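Local atomic coordinates of bacterioferritin comigratory protein (Xylella fastidiosa, PDB entry 3IXR), a protein that probably reduces hydrogen peroxide and organic hydroperoxides by thiol chemistry, as a peroxiredoxin of the PrxQ group. Residues Leu31-Leu36 against Ile119-Phe124; Gly66-Glu70 against Glu141-Phe145; Ser95-His99 against Pro111-Asp115. The protein carries 1 engineered substitution. All coordinates share one frame; numbering follows the deposited sequence. Where two conformers were deposited one is given.

Contact 1. Residues Leu31-Leu36 against Ile119-Phe124; sequences LLNHPL and ILCKAF
With its CG swung anti to the backbone N (chi1 171°) and the imidazole turned by a chi2 of 64°, His34 lays one ring face against Ile119, whose own branch CG2, also anti to the backbone nitrogen, points into it. The result is a CH-pi contact: CG2 lies 3.5 Å from the centroid of the His34 ring, only 10° off the ring normal. The other arm of the isoleucine reaches the ring as well, its CD1 coming within 3.4 Å of CE1 of His34. The two side chains cross obliquely, so that CG2 of Ile119 sits over the middle of the imidazole while CB and CD1 lie toward CE1.

Deeper in, Leu31 extends between Leu120 and Ala123. Its CD1 meets CD2 of Leu120 at 3.8 Å. The same CD1 of Leu31 is 3.9 Å from CB of Ala123. The second methyl of Leu31, CD2, touches CE1 of the Phe124 ring at 4.0 Å. Leu120 is shared, for its other methyl, CD1, packs on CD2 of Leu36 at 3.9 Å, the two leucines crossing at about a right angle.

One side of the short helix 119-123 is thereby packed against the end of helix 29-33 and the turn that leads into strand 36-38, and Phe124 carries the packing on to the central sheet. No hydrogen bond crosses between 31-36 and 119-124. The interface is consequently one of shape, with aliphatic carbons filling the inner part and one polarisable imidazole face receiving a methyl group.

Contact 2. Residues Gly66-Glu70 against Glu141-Phe145; sequences GSSTE and ERSTF. Engineered in segment 66-70: Ser67 (natural residue Cys).
NH1 of Arg142, a residue just before the strand that begins at Ser143, makes two bonds to the helix. One runs to OE1 of Glu70 at 2.9 Å, nearly straight (167°) and close to the guanidinium plane, and forms a salt bridge; the oxygen is met almost along its C-O axis, with the carboxylate and guanidinium planes 57° apart. The other, in one of the two conformers of Ser67, goes to OG of that serine at 3.1 Å, also near the plane; in that conformer the two acceptors draw on different hydrogens of one nitrogen. Arg142 reaches them with a bend at chi3 (-46°), whereas Glu70 is extended and slides past it in the opposite direction.

Ser67 is an engineered residue where the natural chain has cysteine, in the first turn of helix 65-82 after the Thr-Pro-Gly sequence. This is consistent with the place of the peroxidatic cysteine in peroxiredoxins, a thioredoxin-fold family in which an arginine beside it is a family feature.

In the next shell, water 1 is hydrogen-bonded to OE2 of Glu70 (2.6 Å). It also bonds OG1 of Thr144 (2.8 Å), bridging the two side chains. Thr144 rests on Val55, Tyr57 and Trp157, Arg142 packs on Pro60 and Val162, and the hydroxyl of Thr64 receives the backbone N-H of Ser67.

Contact 3. Residues Ser95-His99 against Pro111-Asp115; sequences SVKSH and PLVSD
His99 and Leu112 meet face to methylene where helix 96-106 packs on strand 112-114, the second strand of a beta-alpha-beta unit that begins with strand 86-92. The imidazole leaves the helix with CG anti to its own carbonyl carbon (chi1 -76°), and a chi2 of -4° turns it so that CB of Leu112 lies over one face, 3.6 Å from the ring centroid and displaced toward CD2. CD1 of Leu112 approaches the same ring from farther off. In the ring plane, NE2 donates to O of Val113 at 2.8 Å. It reaches the oxygen from above the carbonyl plane, at a C=O...N angle of 103°, and not along a lone pair. The other ring nitrogen, ND1, is bonded to Asp62, which also takes Ser98 OG; with both nitrogens engaged, the rotation of the ring is well fixed.

One turn back, CG2 of Val96 rests on CB of Ser114 at 3.6 Å. OG of Ser114, placed anti to the backbone nitrogen and beside the carbonyl carbon, sits under the start of the helix, and its hydrogen-bond partner is the carbonyl of Asp94. Ser95, whose CB points away from the strand, is the N-cap: its OG accepts from N of Ser98 at 2.9 Å.

In the fold
From the N terminus, residues 31-36 open contact 1; after strand 53-58, helix 65-82 supplies 66-70, the opening half of contact 2. Next, 95-99 meets 111-115 after a short excursion, so contact 3 is the most local closure and lies wholly within both longer loops. Contact 1 closes next at 119-124 and contact 2 last at 141-145; these two cross. Contact 1 ties the N-terminal helix to helix 119-123, contact 2 joins helix 65-82 to strand 137-147, and contact 3 seats helix 96-106 on the sheet. Phe124 against Phe145 connects contacts 1 and 2, while Asp115, accepting from the backbone N of Leu120 and of Cys121, links contact 3 to contact 1.

Contact 1. Residues Leu31-Leu36 against Ile119-Phe124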
loop_
_atom_site.group_PDB
_atom_site.type_symbol
_atom_site.label_atom_id
_atom_site.label_comp_id
_atom_site.label_asym_id
_atom_site.label_seq_id
_atom_site.Cartn_x
_atom_site.Cartn_y
_atom_site.Cartn_z
ATOM N N LEU A 31 3.270 7.347 -13.851
ATOM C CA LEU A 31 3.167 6.619 -12.582
ATOM C C LEU A 31 3.523 5.138 -12.721
ATOM O O LEU A 31 4.200 4.572 -11.843
ATOM C CB LEU A 31 1.732 6.740 -12.053
ATOM C CG LEU A 31 1.472 5.986 -10.721
ATOM C CD1 LEU A 31 2.353 6.534 -9.775
ATOM C CD2 LEU A 31 0.045 6.349 -10.337
ATOM N N LEU A 32 3.042 4.430 -13.751
ATOM C CA LEU A 32 3.357 3.007 -13.929
ATOM C C LEU A 32 4.868 2.697 -14.064
ATOM O O LEU A 32 5.303 1.622 -13.755
ATOM C CB LEU A 32 2.596 2.446 -15.135
ATOM C CG LEU A 32 1.093 2.133 -14.945
ATOM C CD1 LEU A 32 0.536 1.783 -16.311
ATOM C CD2 LEU A 32 0.953 0.982 -13.995
ATOM N N ASN A 33 5.599 3.711 -14.560
ATOM C CA ASN A 33 7.061 3.500 -14.794
ATOM C C ASN A 33 7.936 4.208 -13.798
ATOM O O ASN A 33 9.182 4.201 -13.895
ATOM C CB ASN A 33 7.397 3.865 -16.237
ATOM C CG ASN A 33 6.831 2.827 -17.152
ATOM O OD1 ASN A 33 7.399 1.749 -17.306
ATOM N ND2 ASN A 33 5.640 3.082 -17.665
ATOM N N HIS A 34 7.333 4.879 -12.838
ATOM C CA HIS A 34 8.074 5.437 -11.749
ATOM C C HIS A 34 8.864 4.393 -10.913
ATOM O O HIS A 34 8.302 3.452 -10.382
ATOM C CB HIS A 34 7.030 6.130 -10.864
ATOM C CG HIS A 34 7.560 6.600 -9.540
ATOM N ND1 HIS A 34 8.535 7.564 -9.435
ATOM C CD2 HIS A 34 7.362 6.125 -8.282
ATOM C CE1 HIS A 34 8.839 7.747 -8.154
ATOM N NE2 HIS A 34 8.149 6.876 -7.437
ATOM N N PRO A 35 10.176 4.588 -10.735
ATOM C CA PRO A 35 10.954 3.625 -9.993
ATOM C C PRO A 35 10.659 3.646 -8.501
ATOM O O PRO A 35 10.673 4.721 -7.897
ATOM C CB PRO A 35 12.407 4.066 -10.290
ATOM C CG PRO A 35 12.316 4.932 -11.500
ATOM C CD PRO A 35 10.985 5.648 -11.333
ATOM N N LEU A 36 10.356 2.491 -7.955
ATOM C CA LEU A 36 9.977 2.331 -6.514
ATOM C C LEU A 36 11.224 1.807 -5.799
ATOM O O LEU A 36 11.744 0.787 -6.217
ATOM C CB LEU A 36 8.891 1.270 -6.372
ATOM C CG LEU A 36 7.574 1.506 -7.187
ATOM C CD1 LEU A 36 6.581 0.339 -7.048
ATOM C CD2 LEU A 36 6.970 2.802 -6.801
ATOM N N ILE A 119 6.296 10.651 -4.035
ATOM C CA ILE A 119 5.668 10.570 -5.383
ATOM C C ILE A 119 4.451 9.665 -5.375
ATOM O O ILE A 119 3.402 10.074 -5.899
ATOM C CB ILE A 119 6.696 10.136 -6.464
ATOM C CG1 ILE A 119 7.687 11.327 -6.578
ATOM C CG2 ILE A 119 5.937 9.641 -7.809
ATOM C CD1 ILE A 119 9.041 10.981 -7.186
ATOM N N LEU A 120 4.529 8.459 -4.759
ATOM C CA LEU A 120 3.321 7.655 -4.811
ATOM C C LEU A 120 2.245 8.294 -3.933
ATOM O O LEU A 120 1.040 8.220 -4.214
ATOM C CB LEU A 120 3.535 6.274 -4.173
ATOM C CG LEU A 120 4.123 5.307 -5.080
ATOM C CD1 LEU A 120 4.167 3.970 -4.347
ATOM C CD2 LEU A 120 3.453 5.175 -6.449
ATOM N N CYS A 121 2.644 8.850 -2.787
ATOM C CA CYS A 121 1.713 9.443 -1.830
ATOM C C CYS A 121 0.915 10.586 -2.494
ATOM O O CYS A 121 -0.263 10.670 -2.338
ATOM C CB CYS A 121 2.488 9.974 -0.596
ATOM S SG CYS A 121 2.956 8.696 0.567
ATOM N N LYS A 122 1.579 11.447 -3.262
ATOM C CA LYS A 122 0.880 12.517 -3.914
ATOM C C LYS A 122 0.023 11.978 -5.084
ATOM O O LYS A 122 -1.081 12.443 -5.280
ATOM C CB LYS A 122 1.990 13.453 -4.455
ATOM C CG LYS A 122 2.526 14.300 -3.273
ATOM C CD LYS A 122 3.534 15.389 -3.805
ATOM C CE LYS A 122 4.980 14.912 -3.955
ATOM N NZ LYS A 122 5.801 16.035 -4.619
ATOM N N ALA A 123 0.553 10.998 -5.827
ATOM C CA ALA A 123 -0.160 10.356 -6.949
ATOM C C ALA A 123 -1.495 9.781 -6.496
ATOM O O ALA A 123 -2.516 9.985 -7.110
ATOM C CB ALA A 123 0.685 9.373 -7.687
ATOM N N PHE A 124 -1.453 9.101 -5.331
ATOM C CA PHE A 124 -2.675 8.454 -4.806
ATOM C C PHE A 124 -3.452 9.418 -3.891
ATOM O O PHE A 124 -4.532 9.083 -3.367
ATOM C CB PHE A 124 -2.303 7.091 -4.114
ATOM C CG PHE A 124 -2.070 5.986 -5.091
ATOM C CD1 PHE A 124 -0.850 5.865 -5.793
ATOM C CD2 PHE A 124 -3.079 5.066 -5.424
ATOM C CE1 PHE A 124 -0.639 4.876 -6.706
ATOM C CE2 PHE A 124 -2.904 4.080 -6.314
ATOM C CZ PHE A 124 -1.687 3.946 -6.996
#

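Contact 2. Residues Gly66-Glu70 against Glu141-Phe145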
loop_
_atom_site.group_PDB
_atom_site.type_symbol
_atom_site.label_atom_id
_atom_site.label_comp_id
_atom_site.label_asym_id
_atom_site.label_seq_id
_atom_site.Cartn_x
_atom_site.Cartn_y
_atom_site.Cartn_z
ATOM N N GLY A 66 -0.249 1.008 15.229
ATOM C CA GLY A 66 -1.174 0.866 14.097
ATOM C C GLY A 66 -0.534 0.273 12.836
ATOM O O GLY A 66 -1.086 -0.587 12.140
ATOM N N SER A 67 0.667 0.745 12.495
ATOM C CA SER A 67 1.281 0.249 11.272
ATOM C C SER A 67 1.931 -1.113 11.430
ATOM O O SER A 67 1.961 -1.878 10.505
ATOM C CB SER A 67 2.208 1.327 10.662
ATOM O OG SER A 67 1.429 2.494 10.546
ATOM N N SER A 68 2.405 -1.459 12.652
ATOM C CA SER A 68 2.851 -2.827 12.801
ATOM C C SER A 68 1.681 -3.818 12.870
ATOM O O SER A 68 1.768 -4.850 12.191
ATOM C CB SER A 68 3.778 -3.060 14.008
ATOM O OG SER A 68 3.043 -2.814 15.185
ATOM N N THR A 69 0.562 -3.422 13.514
ATOM C CA THR A 69 -0.650 -4.268 13.430
ATOM C C THR A 69 -1.137 -4.425 12.017
ATOM O O THR A 69 -1.387 -5.551 11.566
ATOM C CB THR A 69 -1.743 -3.639 14.298
ATOM O OG1 THR A 69 -1.280 -3.598 15.675
ATOM C CG2 THR A 69 -2.990 -4.507 14.206
ATOM N N GLU A 70 -1.227 -3.303 11.270
ATOM C CA GLU A 70 -1.652 -3.463 9.884
ATOM C C GLU A 70 -0.764 -4.424 9.042
ATOM O O GLU A 70 -1.248 -5.262 8.319
ATOM C CB GLU A 70 -1.778 -2.086 9.162
ATOM C CG GLU A 70 -2.391 -2.207 7.768
ATOM C CD GLU A 70 -2.643 -0.863 7.148
ATOM O OE1 GLU A 70 -2.100 0.179 7.626
ATOM O OE2 GLU A 70 -3.395 -0.838 6.145
ATOM N N GLU A 141 -2.599 9.976 5.296
ATOM C CA GLU A 141 -3.861 9.423 5.775
ATOM C C GLU A 141 -3.912 7.964 5.395
ATOM O O GLU A 141 -3.748 7.620 4.233
ATOM C CB GLU A 141 -5.013 10.153 5.130
ATOM C CG GLU A 141 -6.329 9.586 5.594
ATOM C CD GLU A 141 -7.481 10.406 5.000
ATOM O OE1 GLU A 141 -7.811 11.477 5.570
ATOM O OE2 GLU A 141 -8.004 10.066 3.923
ATOM N N ARG A 142 -4.030 7.088 6.412
ATOM C CA ARG A 142 -4.009 5.685 6.142
ATOM C C ARG A 142 -5.082 5.273 5.088
ATOM O O ARG A 142 -6.274 5.562 5.224
ATOM C CB ARG A 142 -4.279 4.909 7.412
ATOM C CG ARG A 142 -3.937 3.422 7.319
ATOM C CD ARG A 142 -4.164 2.606 8.641
ATOM N NE ARG A 142 -3.621 3.291 9.814
ATOM C CZ ARG A 142 -2.357 3.072 10.250
ATOM N NH1 ARG A 142 -1.490 2.139 9.696
ATOM N NH2 ARG A 142 -1.986 3.793 11.331
ATOM N N SER A 143 -4.617 4.672 3.990
ATOM C CA SER A 143 -5.457 4.466 2.775
ATOM C C SER A 143 -4.914 3.184 2.050
ATOM O O SER A 143 -3.722 2.864 2.109
ATOM C CB SER A 143 -5.312 5.637 1.775
ATOM O OG SER A 143 -5.675 6.849 2.456
ATOM N N THR A 144 -5.794 2.438 1.383
ATOM C CA THR A 144 -5.432 1.228 0.632
ATOM C C THR A 144 -6.175 1.200 -0.694
ATOM O O THR A 144 -7.360 1.575 -0.770
ATOM C CB THR A 144 -5.912 -0.034 1.457
ATOM O OG1 THR A 144 -5.262 0.023 2.752
ATOM C CG2 THR A 144 -5.563 -1.308 0.668
ATOM N N PHE A 145 -5.469 0.755 -1.740
ATOM C CA PHE A 145 -6.078 0.672 -3.080
ATOM C C PHE A 145 -5.952 -0.742 -3.586
ATOM O O PHE A 145 -4.907 -1.363 -3.449
ATOM C CB PHE A 145 -5.283 1.650 -3.942
ATOM C CG PHE A 145 -5.416 3.031 -3.459
ATOM C CD1 PHE A 145 -4.493 3.543 -2.506
ATOM C CD2 PHE A 145 -6.418 3.866 -3.967
ATOM C CE1 PHE A 145 -4.704 4.869 -2.024
ATOM C CE2 PHE A 145 -6.577 5.189 -3.548
ATOM C CZ PHE A 145 -5.788 5.714 -2.569
HETATM O O HOH W 1 -3.685 1.334 4.727
#

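Contact 3. Residues Ser95-His99 against Pro111-Asp115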
loop_
_atom_site.group_PDB
_atom_site.type_symbol
_atom_site.label_atom_id
_atom_site.label_comp_id
_atom_site.label_asym_id
_atom_site.label_seq_id
_atom_site.Cartn_x
_atom_site.Cartn_y
_atom_site.Cartn_z
ATOM N N SER A 95 12.637 5.808 5.241
ATOM C CA SER A 95 13.726 5.319 4.466
ATOM C C SER A 95 13.774 3.851 4.245
ATOM O O SER A 95 13.095 3.040 4.950
ATOM C CB SER A 95 15.036 5.700 5.148
ATOM O OG SER A 95 15.139 5.052 6.447
ATOM N N VAL A 96 14.547 3.383 3.252
ATOM C CA VAL A 96 14.828 1.974 3.127
ATOM C C VAL A 96 15.426 1.367 4.435
ATOM O O VAL A 96 15.081 0.231 4.813
ATOM C CB VAL A 96 15.762 1.662 1.918
ATOM C CG1 VAL A 96 16.098 0.158 1.863
ATOM C CG2 VAL A 96 14.989 2.079 0.636
ATOM N N LYS A 97 16.348 2.095 5.051
ATOM C CA LYS A 97 16.942 1.572 6.314
ATOM C C LYS A 97 15.908 1.349 7.355
ATOM O O LYS A 97 15.863 0.237 7.983
ATOM C CB LYS A 97 17.979 2.585 6.815
ATOM C CG LYS A 97 18.604 2.139 8.077
ATOM C CD LYS A 97 19.685 3.150 8.509
ATOM C CE LYS A 97 21.004 2.561 8.223
ATOM N NZ LYS A 97 21.140 2.493 6.774
ATOM N N SER A 98 15.030 2.332 7.481
ATOM C CA SER A 98 13.918 2.212 8.471
ATOM C C SER A 98 13.052 0.993 8.115
ATOM O O SER A 98 12.594 0.183 9.001
ATOM C CB SER A 98 13.058 3.463 8.410
ATOM O OG SER A 98 11.937 3.358 9.342
ATOM N N HIS A 99 12.651 0.907 6.839
ATOM C CA HIS A 99 11.838 -0.267 6.378
ATOM C C HIS A 99 12.490 -1.616 6.647
ATOM O O HIS A 99 11.825 -2.580 7.001
ATOM C CB HIS A 99 11.566 -0.176 4.867
ATOM C CG HIS A 99 10.510 0.824 4.496
ATOM N ND1 HIS A 99 9.779 1.534 5.428
ATOM C CD2 HIS A 99 10.004 1.167 3.278
ATOM C CE1 HIS A 99 8.871 2.273 4.802
ATOM N NE2 HIS A 99 9.018 2.086 3.502
ATOM N N PRO A 111 7.075 -6.720 0.566
ATOM C CA PRO A 111 7.925 -5.551 0.595
ATOM C C PRO A 111 7.271 -4.272 1.042
ATOM O O PRO A 111 6.049 -4.163 0.897
ATOM C CB PRO A 111 8.282 -5.364 -0.928
ATOM C CG PRO A 111 7.924 -6.615 -1.593
ATOM C CD PRO A 111 6.710 -7.084 -0.824
ATOM N N LEU A 112 8.044 -3.276 1.463
ATOM C CA LEU A 112 7.581 -1.931 1.806
ATOM C C LEU A 112 8.244 -0.946 0.834
ATOM O O LEU A 112 9.506 -0.977 0.725
ATOM C CB LEU A 112 7.956 -1.472 3.255
ATOM C CG LEU A 112 7.419 -2.454 4.333
ATOM C CD1 LEU A 112 7.956 -2.087 5.767
ATOM C CD2 LEU A 112 5.829 -2.545 4.277
ATOM N N VAL A 113 7.436 -0.085 0.183
ATOM C CA VAL A 113 8.034 0.994 -0.605
ATOM C C VAL A 113 8.511 2.124 0.239
ATOM O O VAL A 113 7.751 2.666 1.100
ATOM C CB VAL A 113 6.941 1.589 -1.493
ATOM C CG1 VAL A 113 7.516 2.717 -2.444
ATOM C CG2 VAL A 113 6.459 0.492 -2.296
ATOM N N SER A 114 9.783 2.539 0.043
ATOM C CA SER A 114 10.266 3.771 0.679
ATOM C C SER A 114 9.957 4.887 -0.284
ATOM O O SER A 114 10.709 5.066 -1.311
ATOM C CB SER A 114 11.791 3.645 0.856
ATOM O OG SER A 114 12.322 4.868 1.317
ATOM N N ASP A 115 8.875 5.602 -0.004
ATOM C CA ASP A 115 8.358 6.671 -0.889
ATOM C C ASP A 115 8.947 7.973 -0.452
ATOM O O ASP A 115 8.264 8.908 -0.018
ATOM C CB ASP A 115 6.814 6.641 -0.938
ATOM C CG ASP A 115 6.225 7.566 -1.964
ATOM O OD1 ASP A 115 5.256 8.269 -1.648
ATOM O OD2 ASP A 115 6.768 7.534 -3.082
#